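Local coordinates for transmembrane oligosaccharyl transferase (Archaeoglobus fulgidus, PDB 3WAJ), which belongs to the STT3/AglB family of membrane enzymes, couples a helical N-terminal region of the GT-C clan to a C-terminal globular region and binds a zinc ion, at residues 669-675 / 750-755; 610-615 / 679-684; 724-728 / 742-746. All coordinates share one frame; numbering follows the deposited sequence.

Contact 1 (669-675 / 750-755); sequences IPSELYY and AYTQLY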
ATOM      1  N   ILE A 669       0.710 -10.304  25.919  1.00 41.68           N
ATOM      2  CA  ILE A 669       0.978 -11.732  25.717  1.00 36.27           C
ATOM      3  C   ILE A 669      -0.211 -12.422  25.068  1.00 42.67           C
ATOM      4  O   ILE A 669      -1.356 -12.194  25.477  1.00 46.81           O
ATOM      5  CB  ILE A 669       1.295 -12.429  27.051  1.00 33.89           C
ATOM      6  CG1 ILE A 669       2.537 -11.804  27.670  1.00 32.74           C
ATOM      7  CG2 ILE A 669       1.528 -13.927  26.850  1.00 30.75           C
ATOM      8  CD1 ILE A 669       3.679 -11.590  26.662  1.00 30.72           C
ATOM      9  N   PRO A 670       0.047 -13.261  24.044  1.00 42.94           N
ATOM     10  CA  PRO A 670      -1.071 -13.965  23.386  1.00 38.14           C
ATOM     11  C   PRO A 670      -1.770 -14.913  24.353  1.00 39.03           C
ATOM     12  O   PRO A 670      -1.125 -15.383  25.303  1.00 42.51           O
ATOM     13  CB  PRO A 670      -0.382 -14.765  22.279  1.00 35.11           C
ATOM     14  CG  PRO A 670       0.875 -13.976  21.969  1.00 40.44           C
ATOM     15  CD  PRO A 670       1.328 -13.443  23.326  1.00 41.15           C
ATOM     16  N   SER A 671      -3.062 -15.164  24.122  1.00 37.10           N
ATOM     17  CA  SER A 671      -3.859 -16.098  24.929  1.00 38.41           C
ATOM     18  C   SER A 671      -3.513 -17.517  24.514  1.00 42.93           C
ATOM     19  O   SER A 671      -2.731 -17.719  23.576  1.00 45.82           O
ATOM     20  CB  SER A 671      -5.354 -15.865  24.701  1.00 33.70           C
ATOM     21  OG  SER A 671      -5.726 -16.262  23.399  1.00 35.05           O
ATOM     22  N   GLU A 672      -4.100 -18.503  25.188  1.00 44.63           N
ATOM     23  CA  GLU A 672      -3.907 -19.894  24.793  1.00 47.42           C
ATOM     24  C   GLU A 672      -4.374 -20.123  23.352  1.00 46.12           C
ATOM     25  O   GLU A 672      -3.779 -20.914  22.610  1.00 42.53           O
ATOM     26  CB  GLU A 672      -4.636 -20.838  25.752  1.00 50.71           C
ATOM     27  CG  GLU A 672      -4.123 -22.276  25.696  1.00 55.53           C
ATOM     28  CD  GLU A 672      -4.620 -23.120  26.852  1.00 64.68           C
ATOM     29  OE1 GLU A 672      -5.841 -23.110  27.105  1.00 64.87           O
ATOM     30  OE2 GLU A 672      -3.786 -23.784  27.512  1.00 73.95           O
ATOM     31  N   LEU A 673      -5.427 -19.411  22.957  1.00 47.25           N
ATOM     32  CA  LEU A 673      -5.994 -19.546  21.615  1.00 43.84           C
ATOM     33  C   LEU A 673      -4.970 -19.311  20.504  1.00 43.59           C
ATOM     34  O   LEU A 673      -4.856 -20.107  19.572  1.00 44.60           O
ATOM     35  CB  LEU A 673      -7.154 -18.586  21.439  1.00 52.19           C
ATOM     36  CG  LEU A 673      -8.416 -19.269  20.940  1.00 64.09           C
ATOM     37  CD1 LEU A 673      -8.881 -20.310  21.955  1.00 68.10           C
ATOM     38  CD2 LEU A 673      -9.475 -18.222  20.719  1.00 65.88           C
ATOM     39  N   TYR A 674      -4.230 -18.215  20.615  1.00 42.08           N
ATOM     40  CA  TYR A 674      -3.180 -17.886  19.661  1.00 36.15           C
ATOM     41  C   TYR A 674      -2.302 -19.104  19.307  1.00 38.78           C
ATOM     42  O   TYR A 674      -2.096 -19.415  18.123  1.00 35.10           O
ATOM     43  CB  TYR A 674      -2.349 -16.716  20.213  1.00 32.67           C
ATOM     44  CG  TYR A 674      -1.105 -16.380  19.416  1.00 35.26           C
ATOM     45  CD1 TYR A 674       0.115 -17.006  19.692  1.00 34.04           C
ATOM     46  CD2 TYR A 674      -1.146 -15.438  18.388  1.00 33.20           C
ATOM     47  CE1 TYR A 674       1.258 -16.708  18.969  1.00 35.54           C
ATOM     48  CE2 TYR A 674      -0.004 -15.133  17.652  1.00 32.05           C
ATOM     49  CZ  TYR A 674       1.194 -15.767  17.958  1.00 37.49           C
ATOM     50  OH  TYR A 674       2.333 -15.476  17.245  1.00 36.73           O
ATOM     51  N   TYR A 675      -1.834 -19.820  20.332  1.00 28.52           N
ATOM     52  CA  TYR A 675      -0.925 -20.937  20.109  1.00 28.41           C
ATOM     53  C   TYR A 675      -1.509 -22.101  19.310  1.00 34.79           C
ATOM     54  O   TYR A 675      -0.781 -23.002  18.884  1.00 43.30           O
ATOM     55  CB  TYR A 675      -0.299 -21.384  21.430  1.00 31.37           C
ATOM     56  CG  TYR A 675       0.511 -20.262  22.033  1.00 40.07           C
ATOM     57  CD1 TYR A 675       1.833 -20.060  21.657  1.00 32.56           C
ATOM     58  CD2 TYR A 675      -0.062 -19.367  22.936  1.00 34.94           C
ATOM     59  CE1 TYR A 675       2.570 -19.026  22.194  1.00 30.63           C
ATOM     60  CE2 TYR A 675       0.667 -18.329  23.471  1.00 27.86           C
ATOM     61  CZ  TYR A 675       1.981 -18.164  23.099  1.00 34.74           C
ATOM     62  OH  TYR A 675       2.722 -17.126  23.639  1.00 38.53           O
ATOM     63  N   ALA A 750       6.386 -17.244  27.246  1.00 35.70           N
ATOM     64  CA  ALA A 750       5.010 -17.267  27.747  1.00 36.48           C
ATOM     65  C   ALA A 750       4.336 -18.622  27.550  1.00 39.04           C
ATOM     66  O   ALA A 750       3.705 -19.157  28.470  1.00 34.56           O
ATOM     67  CB  ALA A 750       4.194 -16.191  27.080  1.00 30.88           C
ATOM     68  N   TYR A 751       4.470 -19.177  26.348  1.00 36.64           N
ATOM     69  CA  TYR A 751       3.881 -20.482  26.065  1.00 39.76           C
ATOM     70  C   TYR A 751       4.371 -21.567  27.030  1.00 42.83           C
ATOM     71  O   TYR A 751       3.562 -22.283  27.628  1.00 44.09           O
ATOM     72  CB  TYR A 751       4.115 -20.896  24.604  1.00 36.63           C
ATOM     73  CG  TYR A 751       3.712 -22.326  24.322  1.00 40.32           C
ATOM     74  CD1 TYR A 751       2.370 -22.704  24.255  1.00 39.91           C
ATOM     75  CD2 TYR A 751       4.671 -23.305  24.140  1.00 41.44           C
ATOM     76  CE1 TYR A 751       2.009 -24.027  24.004  1.00 37.34           C
ATOM     77  CE2 TYR A 751       4.315 -24.617  23.887  1.00 43.94           C
ATOM     78  CZ  TYR A 751       2.991 -24.970  23.820  1.00 41.52           C
ATOM     79  OH  TYR A 751       2.684 -26.280  23.565  1.00 47.75           O
ATOM     80  N   THR A 752       5.690 -21.679  27.181  1.00 43.24           N
ATOM     81  CA  THR A 752       6.276 -22.707  28.050  1.00 46.93           C
ATOM     82  C   THR A 752       5.851 -22.560  29.508  1.00 44.15           C
ATOM     83  O   THR A 752       5.816 -23.534  30.247  1.00 48.70           O
ATOM     84  CB  THR A 752       7.831 -22.729  27.989  1.00 45.26           C
ATOM     85  OG1 THR A 752       8.353 -21.539  28.585  1.00 50.20           O
ATOM     86  CG2 THR A 752       8.323 -22.825  26.565  1.00 45.77           C
ATOM     87  N   GLN A 753       5.553 -21.336  29.921  1.00 45.04           N
ATOM     88  CA  GLN A 753       5.221 -21.054  31.316  1.00 44.84           C
ATOM     89  C   GLN A 753       3.729 -21.124  31.625  1.00 46.54           C
ATOM     90  O   GLN A 753       3.350 -21.603  32.687  1.00 47.86           O
ATOM     91  CB  GLN A 753       5.775 -19.690  31.718  1.00 43.65           C
ATOM     92  CG  GLN A 753       7.298 -19.625  31.680  1.00 47.07           C
ATOM     93  CD  GLN A 753       7.941 -20.627  32.629  1.00 48.82           C
ATOM     94  OE1 GLN A 753       7.499 -20.798  33.770  1.00 49.63           O
ATOM     95  NE2 GLN A 753       8.985 -21.302  32.155  1.00 48.41           N
ATOM     96  N   LEU A 754       2.891 -20.670  30.695  1.00 40.93           N
ATOM     97  CA  LEU A 754       1.452 -20.580  30.946  1.00 37.24           C
ATOM     98  C   LEU A 754       0.616 -21.713  30.343  1.00 40.31           C
ATOM     99  O   LEU A 754      -0.392 -22.109  30.917  1.00 44.35           O
ATOM    100  CB  LEU A 754       0.909 -19.236  30.450  1.00 37.16           C
ATOM    101  CG  LEU A 754       1.720 -18.001  30.827  1.00 42.40           C
ATOM    102  CD1 LEU A 754       1.166 -16.781  30.092  1.00 46.38           C
ATOM    103  CD2 LEU A 754       1.721 -17.782  32.346  1.00 34.75           C
ATOM    104  N   TYR A 755       1.024 -22.223  29.184  1.00 39.22           N
ATOM    105  CA  TYR A 755       0.115 -23.000  28.348  1.00 40.62           C
ATOM    106  C   TYR A 755       0.625 -24.380  27.954  1.00 45.90           C
ATOM    107  O   TYR A 755      -0.171 -25.284  27.714  1.00 57.87           O
ATOM    108  CB  TYR A 755      -0.270 -22.194  27.087  1.00 43.53           C
ATOM    109  CG  TYR A 755      -0.847 -20.837  27.418  1.00 45.12           C
ATOM    110  CD1 TYR A 755      -1.791 -20.707  28.419  1.00 45.58           C
ATOM    111  CD2 TYR A 755      -0.440 -19.690  26.750  1.00 40.05           C
ATOM    112  CE1 TYR A 755      -2.320 -19.481  28.752  1.00 41.07           C
ATOM    113  CE2 TYR A 755      -0.973 -18.448  27.077  1.00 41.74           C
ATOM    114  CZ  TYR A 755      -1.918 -18.366  28.089  1.00 45.84           C
ATOM    115  OH  TYR A 755      -2.478 -17.173  28.457  1.00 51.73           O
TER
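The ring of Y755 has E672 over one face, while its neighbour L754 places CB over the centre of the other. CB of E672 lies 4.0 Å from the Y755 ring centroid, a CH-pi contact close to the ring normal. At the edge of this ring, P670 O lies 3.5 Å from Y755 CE2, and Y675 CE2 approaches Y755 CD2 at 3.7 Å. The Y675 ring is covered on one face by Y751, with Y751 CB 3.4 Å from Y675 CE1. Y674 CD1 sits over the opposite face. Both pairs of rings meet obliquely, with planes 32° apart for Y675 and Y751 and 50° apart for Y675 and Y755.

E672 has CG anti to the backbone N (chi1 -161°). This carries its extended chain across the Y755 ring until OE2 is 3.8 Å from Y755 CD1. Beyond the rings, I669 CG2 packs on A750 CB at 3.5 Å. Two of the hydroxyls bond outside these segments: Y675 OH to Y747 O and Y751 OH to I761 O. Together Y675, Y751 and Y755 form an aromatic cluster that joins the loop before helix 678-684 to the end of helix 740-755.

Contact 2 (610-615 / 679-684); sequences SDIEME and EAKLHL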
ATOM      1  N   SER A 610       5.454 -16.926   5.609  1.00 33.59           N
ATOM      2  CA  SER A 610       5.092 -16.291   6.871  1.00 28.70           C
ATOM      3  C   SER A 610       6.260 -15.498   7.417  1.00 33.86           C
ATOM      4  O   SER A 610       7.419 -15.946   7.364  1.00 34.91           O
ATOM      5  CB  SER A 610       4.642 -17.356   7.885  1.00 34.04           C
ATOM      6  OG  SER A 610       4.610 -16.854   9.211  1.00 30.51           O
ATOM      7  N   ASP A 611       5.970 -14.316   7.954  1.00 33.15           N
ATOM      8  CA  ASP A 611       7.054 -13.503   8.497  1.00 33.30           C
ATOM      9  C   ASP A 611       6.854 -13.119   9.961  1.00 32.56           C
ATOM     10  O   ASP A 611       5.820 -13.419  10.554  1.00 32.98           O
ATOM     11  CB  ASP A 611       7.399 -12.299   7.602  1.00 26.61           C
ATOM     12  CG  ASP A 611       6.513 -11.094   7.836  1.00 35.10           C
ATOM     13  OD1 ASP A 611       5.402 -11.211   8.423  1.00 42.77           O
ATOM     14  OD2 ASP A 611       6.940 -10.008   7.389  1.00 34.21           O
ATOM     15  N   ILE A 612       7.853 -12.477  10.551  1.00 27.81           N
ATOM     16  CA  ILE A 612       7.813 -12.269  11.982  1.00 27.42           C
ATOM     17  C   ILE A 612       6.749 -11.238  12.325  1.00 31.49           C
ATOM     18  O   ILE A 612       6.263 -11.177  13.457  1.00 39.90           O
ATOM     19  CB  ILE A 612       9.190 -11.873  12.524  1.00 25.94           C
ATOM     20  CG1 ILE A 612       9.188 -11.943  14.061  1.00 29.92           C
ATOM     21  CG2 ILE A 612       9.589 -10.478  12.009  1.00 27.25           C
ATOM     22  CD1 ILE A 612      10.535 -11.709  14.689  1.00 25.30           C
ATOM     23  N   GLU A 613       6.369 -10.443  11.335  1.00 33.22           N
ATOM     24  CA  GLU A 613       5.369  -9.405  11.551  1.00 36.82           C
ATOM     25  C   GLU A 613       3.976 -10.025  11.640  1.00 31.45           C
ATOM     26  O   GLU A 613       3.184  -9.678  12.520  1.00 32.67           O
ATOM     27  CB  GLU A 613       5.459  -8.344  10.447  1.00 33.33           C
ATOM     28  CG  GLU A 613       6.726  -7.497  10.536  1.00 40.98           C
ATOM     29  CD  GLU A 613       6.755  -6.335   9.556  1.00 49.32           C
ATOM     30  OE1 GLU A 613       7.594  -5.422   9.737  1.00 44.90           O
ATOM     31  OE2 GLU A 613       5.949  -6.339   8.601  1.00 54.47           O
ATOM     32  N   MET A 614       3.697 -10.927  10.708  1.00 27.57           N
ATOM     33  CA  MET A 614       2.526 -11.795  10.769  1.00 29.50           C
ATOM     34  C   MET A 614       2.414 -12.521  12.108  1.00 34.33           C
ATOM     35  O   MET A 614       1.327 -12.649  12.673  1.00 30.74           O
ATOM     36  CB  MET A 614       2.589 -12.802   9.621  1.00 29.93           C
ATOM     37  CG  MET A 614       2.331 -12.151   8.254  1.00 31.92           C
ATOM     38  SD  MET A 614       2.700 -13.209   6.844  1.00 33.19           S
ATOM     39  CE  MET A 614       1.625 -14.618   7.237  1.00 27.25           C
ATOM     40  N   GLU A 615       3.548 -12.987  12.621  1.00 34.20           N
ATOM     41  CA  GLU A 615       3.555 -13.701  13.888  1.00 32.76           C
ATOM     42  C   GLU A 615       3.242 -12.748  15.039  1.00 38.61           C
ATOM     43  O   GLU A 615       2.519 -13.099  15.968  1.00 38.51           O
ATOM     44  CB  GLU A 615       4.924 -14.367  14.120  1.00 35.53           C
ATOM     45  CG  GLU A 615       5.078 -15.080  15.459  1.00 38.35           C
ATOM     46  CD  GLU A 615       6.504 -15.588  15.689  1.00 46.82           C
ATOM     47  OE1 GLU A 615       7.423 -14.747  15.709  1.00 44.65           O
ATOM     48  OE2 GLU A 615       6.712 -16.816  15.849  1.00 50.71           O
ATOM     49  N   GLU A 679      -0.889 -19.541  12.186  1.00 27.53           N
ATOM     50  CA  GLU A 679       0.225 -18.606  12.190  1.00 33.56           C
ATOM     51  C   GLU A 679       1.199 -18.946  13.314  1.00 36.16           C
ATOM     52  O   GLU A 679       2.411 -18.875  13.120  1.00 35.31           O
ATOM     53  CB  GLU A 679      -0.223 -17.142  12.264  1.00 33.72           C
ATOM     54  CG  GLU A 679       0.947 -16.156  12.409  1.00 36.61           C
ATOM     55  CD  GLU A 679       1.946 -16.269  11.258  1.00 38.73           C
ATOM     56  OE1 GLU A 679       3.146 -15.957  11.444  1.00 36.42           O
ATOM     57  OE2 GLU A 679       1.524 -16.655  10.151  1.00 41.23           O
ATOM     58  N   ALA A 680       0.688 -19.374  14.468  1.00 34.40           N
ATOM     59  CA  ALA A 680       1.602 -19.727  15.570  1.00 36.66           C
ATOM     60  C   ALA A 680       2.275 -21.069  15.341  1.00 37.29           C
ATOM     61  O   ALA A 680       3.447 -21.244  15.667  1.00 41.18           O
ATOM     62  CB  ALA A 680       0.903 -19.700  16.927  1.00 27.81           C
ATOM     63  N   LYS A 681       1.519 -22.024  14.806  1.00 35.91           N
ATOM     64  CA  LYS A 681       2.059 -23.356  14.533  1.00 37.38           C
ATOM     65  C   LYS A 681       3.149 -23.286  13.475  1.00 41.27           C
ATOM     66  O   LYS A 681       4.132 -24.005  13.533  1.00 39.68           O
ATOM     67  CB  LYS A 681       0.941 -24.293  14.065  1.00 35.47           C
ATOM     68  CG  LYS A 681      -0.001 -24.725  15.166  1.00 40.29           C
ATOM     69  CD  LYS A 681      -1.173 -25.511  14.618  1.00 45.53           C
ATOM     70  CE  LYS A 681      -2.085 -26.031  15.728  1.00 40.30           C
ATOM     71  NZ  LYS A 681      -3.180 -26.832  15.148  1.00 45.12           N
ATOM     72  N   LEU A 682       2.958 -22.400  12.506  1.00 41.83           N
ATOM     73  CA  LEU A 682       3.909 -22.226  11.423  1.00 37.62           C
ATOM     74  C   LEU A 682       5.132 -21.416  11.869  1.00 39.60           C
ATOM     75  O   LEU A 682       6.267 -21.890  11.827  1.00 37.14           O
ATOM     76  CB  LEU A 682       3.225 -21.557  10.219  1.00 31.18           C
ATOM     77  CG  LEU A 682       2.323 -22.496   9.408  1.00 37.87           C
ATOM     78  CD1 LEU A 682       1.444 -21.726   8.403  1.00 37.38           C
ATOM     79  CD2 LEU A 682       3.178 -23.538   8.683  1.00 31.58           C
ATOM     80  N   HIS A 683       4.906 -20.188  12.314  1.00 36.98           N
ATOM     81  CA  HIS A 683       6.041 -19.333  12.567  1.00 35.17           C
ATOM     82  C   HIS A 683       6.658 -19.568  13.930  1.00 37.91           C
ATOM     83  O   HIS A 683       7.883 -19.501  14.064  1.00 43.08           O
ATOM     84  CB  HIS A 683       5.716 -17.854  12.362  1.00 38.05           C
ATOM     85  CG  HIS A 683       6.900 -17.054  11.930  1.00 38.24           C
ATOM     86  ND1 HIS A 683       7.040 -16.570  10.646  1.00 34.95           N
ATOM     87  CD2 HIS A 683       8.011 -16.681  12.603  1.00 34.81           C
ATOM     88  CE1 HIS A 683       8.191 -15.921  10.556  1.00 37.01           C
ATOM     89  NE2 HIS A 683       8.800 -15.976  11.728  1.00 32.99           N
ATOM     90  N   LEU A 684       5.835 -19.846  14.940  1.00 33.73           N
ATOM     91  CA  LEU A 684       6.366 -19.967  16.300  1.00 33.63           C
ATOM     92  C   LEU A 684       6.870 -21.381  16.562  1.00 38.04           C
ATOM     93  O   LEU A 684       7.974 -21.561  17.054  1.00 37.06           O
ATOM     94  CB  LEU A 684       5.345 -19.533  17.357  1.00 36.25           C
ATOM     95  CG  LEU A 684       5.908 -19.293  18.767  1.00 37.69           C
ATOM     96  CD1 LEU A 684       5.452 -17.962  19.315  1.00 32.05           C
ATOM     97  CD2 LEU A 684       5.543 -20.421  19.735  1.00 35.05           C
TER
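H683 reaches from its helix across to 610-615, and its side chain lies between S610 and E615, with I612 against the ring. CB lies 3.5 Å from S610 OG and close to E615 OE2. CG is anti to the backbone N (chi1 -151°), which turns the imidazole toward 610-615. At ND1 the ring is hydrogen-bonded to S610 OG, 2.8 Å away; either atom could be the donor. On the other side of the ring, CD2 meets E615 OE2 at 3.5 Å, with the carboxylate and ring planes 65° apart. I612 CA makes an off-centre CH-pi contact, 4.2 Å from the H683 ring centroid. At the tip, NE2 makes a weak hydrogen bond to G769 O.

S610 OG also lies 2.8 Å from E679 OE1 and 3.2 Å from E679 OE2. These bonds are weak, and which acceptor takes the serine proton is not settled. E679 bends at chi2 (58°), which brings its carboxylate beside the serine and leaves OE2 3.6 Å from M614 CE. E615 is extended, and its OE2 rests against the backbone of L684.

D611 sits just before helix 612-615 and caps it. Its OD1 takes a nearly straight bond from M614 N at 2.9 Å, while D611 N makes a weak hydrogen bond to M614 SD. This is a capping box at a strand-to-helix junction. It lies where the chain passes from strand 605-611 of the mixed sheet into helix 612-615, in the AglB core domain, and the buried S610, E679 and H683 side chains join this junction to helix 678-684.

Contact 3 (724-728 / 742-746); sequences ALYEA and TQEVL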
ATOM      1  N   ALA A 724      16.631 -11.130  26.106  1.00 38.34           N
ATOM      2  CA  ALA A 724      15.305 -10.656  25.719  1.00 35.16           C
ATOM      3  C   ALA A 724      14.601  -9.855  26.839  1.00 34.41           C
ATOM      4  O   ALA A 724      14.153  -8.731  26.618  1.00 33.09           O
ATOM      5  CB  ALA A 724      14.467 -11.818  25.261  1.00 35.27           C
ATOM      6  N   LEU A 725      14.508 -10.420  28.038  1.00 34.58           N
ATOM      7  CA  LEU A 725      13.895  -9.698  29.161  1.00 32.62           C
ATOM      8  C   LEU A 725      14.594  -8.380  29.460  1.00 33.73           C
ATOM      9  O   LEU A 725      13.947  -7.372  29.722  1.00 35.60           O
ATOM     10  CB  LEU A 725      13.878 -10.560  30.415  1.00 30.86           C
ATOM     11  CG  LEU A 725      12.914 -11.733  30.359  1.00 34.34           C
ATOM     12  CD1 LEU A 725      13.043 -12.571  31.622  1.00 35.40           C
ATOM     13  CD2 LEU A 725      11.488 -11.208  30.199  1.00 34.46           C
ATOM     14  N   TYR A 726      15.919  -8.379  29.421  1.00 32.45           N
ATOM     15  CA  TYR A 726      16.660  -7.145  29.641  1.00 30.67           C
ATOM     16  C   TYR A 726      16.276  -6.085  28.615  1.00 33.33           C
ATOM     17  O   TYR A 726      16.015  -4.935  28.973  1.00 35.35           O
ATOM     18  CB  TYR A 726      18.170  -7.406  29.580  1.00 37.65           C
ATOM     19  CG  TYR A 726      18.992  -6.192  29.918  1.00 41.92           C
ATOM     20  CD1 TYR A 726      19.305  -5.889  31.232  1.00 48.36           C
ATOM     21  CD2 TYR A 726      19.451  -5.339  28.925  1.00 48.95           C
ATOM     22  CE1 TYR A 726      20.076  -4.773  31.553  1.00 48.01           C
ATOM     23  CE2 TYR A 726      20.215  -4.220  29.238  1.00 50.30           C
ATOM     24  CZ  TYR A 726      20.523  -3.948  30.552  1.00 47.46           C
ATOM     25  OH  TYR A 726      21.278  -2.838  30.865  1.00 53.15           O
ATOM     26  N   GLU A 727      16.249  -6.466  27.338  1.00 33.45           N
ATOM     27  CA  GLU A 727      15.841  -5.532  26.283  1.00 32.61           C
ATOM     28  C   GLU A 727      14.437  -5.005  26.555  1.00 32.01           C
ATOM     29  O   GLU A 727      14.160  -3.812  26.393  1.00 36.78           O
ATOM     30  CB  GLU A 727      15.865  -6.213  24.908  1.00 38.28           C
ATOM     31  CG  GLU A 727      15.550  -5.274  23.741  1.00 41.98           C
ATOM     32  CD  GLU A 727      15.018  -5.997  22.494  1.00 46.84           C
ATOM     33  OE1 GLU A 727      13.818  -5.815  22.180  1.00 45.97           O
ATOM     34  OE2 GLU A 727      15.794  -6.737  21.829  1.00 41.47           O
ATOM     35  N   ALA A 728      13.554  -5.896  26.994  1.00 29.44           N
ATOM     36  CA  ALA A 728      12.148  -5.525  27.163  1.00 39.34           C
ATOM     37  C   ALA A 728      12.000  -4.478  28.273  1.00 42.88           C
ATOM     38  O   ALA A 728      11.387  -3.428  28.081  1.00 41.63           O
ATOM     39  CB  ALA A 728      11.293  -6.760  27.449  1.00 35.65           C
ATOM     40  N   THR A 742      12.670 -10.152  19.799  1.00 32.97           N
ATOM     41  CA  THR A 742      12.493 -10.305  21.236  1.00 37.39           C
ATOM     42  C   THR A 742      11.036 -10.660  21.561  1.00 31.93           C
ATOM     43  O   THR A 742      10.755 -11.491  22.446  1.00 34.29           O
ATOM     44  CB  THR A 742      12.936  -9.047  21.972  1.00 35.25           C
ATOM     45  OG1 THR A 742      14.342  -8.869  21.765  1.00 38.28           O
ATOM     46  CG2 THR A 742      12.642  -9.154  23.456  1.00 31.81           C
ATOM     47  N   GLN A 743      10.102 -10.063  20.838  1.00 33.97           N
ATOM     48  CA  GLN A 743       8.694 -10.386  21.075  1.00 33.06           C
ATOM     49  C   GLN A 743       8.434 -11.859  20.865  1.00 30.89           C
ATOM     50  O   GLN A 743       7.703 -12.479  21.634  1.00 31.09           O
ATOM     51  CB  GLN A 743       7.789  -9.556  20.177  1.00 28.60           C
ATOM     52  CG  GLN A 743       7.900  -8.076  20.413  1.00 29.33           C
ATOM     53  CD  GLN A 743       6.848  -7.326  19.650  1.00 28.77           C
ATOM     54  OE1 GLN A 743       5.867  -7.919  19.214  1.00 34.25           O
ATOM     55  NE2 GLN A 743       7.043  -6.021  19.469  1.00 25.57           N
ATOM     56  N   GLU A 744       9.029 -12.417  19.816  1.00 30.58           N
ATOM     57  CA  GLU A 744       8.858 -13.841  19.522  1.00 34.92           C
ATOM     58  C   GLU A 744       9.464 -14.698  20.653  1.00 39.62           C
ATOM     59  O   GLU A 744       8.857 -15.682  21.102  1.00 35.06           O
ATOM     60  CB  GLU A 744       9.508 -14.183  18.177  1.00 30.27           C
ATOM     61  CG  GLU A 744       9.790 -15.669  17.986  1.00 35.30           C
ATOM     62  CD  GLU A 744      10.449 -15.973  16.639  1.00 46.03           C
ATOM     63  OE1 GLU A 744      11.392 -16.799  16.595  1.00 45.62           O
ATOM     64  OE2 GLU A 744      10.012 -15.388  15.619  1.00 46.95           O
ATOM     65  N   VAL A 745      10.659 -14.310  21.110  1.00 30.04           N
ATOM     66  CA  VAL A 745      11.296 -14.981  22.244  1.00 37.19           C
ATOM     67  C   VAL A 745      10.360 -14.953  23.445  1.00 32.01           C
ATOM     68  O   VAL A 745      10.134 -15.974  24.081  1.00 28.59           O
ATOM     69  CB  VAL A 745      12.680 -14.365  22.606  1.00 26.65           C
ATOM     70  CG1 VAL A 745      13.159 -14.896  23.927  1.00 25.14           C
ATOM     71  CG2 VAL A 745      13.714 -14.694  21.521  1.00 27.88           C
ATOM     72  N   LEU A 746       9.787 -13.791  23.735  1.00 28.57           N
ATOM     73  CA  LEU A 746       8.861 -13.694  24.855  1.00 33.65           C
ATOM     74  C   LEU A 746       7.566 -14.513  24.646  1.00 35.51           C
ATOM     75  O   LEU A 746       7.061 -15.141  25.583  1.00 38.97           O
ATOM     76  CB  LEU A 746       8.569 -12.228  25.180  1.00 34.58           C
ATOM     77  CG  LEU A 746       9.795 -11.440  25.662  1.00 35.46           C
ATOM     78  CD1 LEU A 746       9.438  -9.980  25.990  1.00 31.95           C
ATOM     79  CD2 LEU A 746      10.423 -12.130  26.867  1.00 29.51           C
TER
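Helices 724-728 and 742-746 cross with their axes 9.7 Å apart at closest approach and their directions at 120°, and A724 and T742 come nearest, with CA atoms 5.3 Å apart. A724 fits its small side chain against the other helix. Its CB meets V745 CG1 at 3.6 Å and T742 CG2 at 3.7 Å. The same methyl of T742 also touches the carbonyl oxygen of A724.

Toward one end of the contact, L746 touches the other helix with both of its branches. CD2 packs on L725 CD2 at 3.6 Å, and CD1 rests on A728 CB at 4.0 Å. L725 starts away from the partner helix, but its end swings back to meet L746.

The polar link is between E727 and T742, which approach from opposite directions. CG of E727 is anti to the backbone N (chi1 -176°) and the chain runs on extended, so the carboxylate spans to the threonine. T742 OG1 donates to E727 OE2 at 2.6 Å, from 52° out of the carboxylate plane. Both oxygens of E727 have further donors: Y708 OH bonds to OE2 and T739 N to OE1. T742 OG1 in turn accepts from W705 NE1. Several bonds thus hold the buried glutamate. The whole is a packed pair of consecutive helices, 717-732 and 740-755, with A724 at the closest approach, packed against T742 and V745, and a buried Glu-Thr hydrogen bond beside them.

Overall arrangement
The three contacts lie on the same side of the chain's centre, with centres about 14 to 16 Å apart. Contacts 1 and 3 share helix 740-755: its early turns pack on helix 717-732 and its last turns on the 669-675 loop. Contact 2 joins the end of strand 605-611 and helix 612-615 to helix 678-684. Along the chain contact 2 starts first, its segments alternate with those of contact 1, and contact 3 falls between the two segments of contact 1. Y674 OH probably bonds to E615 O, linking contacts 1 and 2. E615 OE1 lies 2.7 Å from E744 OE2, so a shared proton is possible. Contact 2 alone includes a sheet strand; contacts 1 and 3 hold helix 740-755.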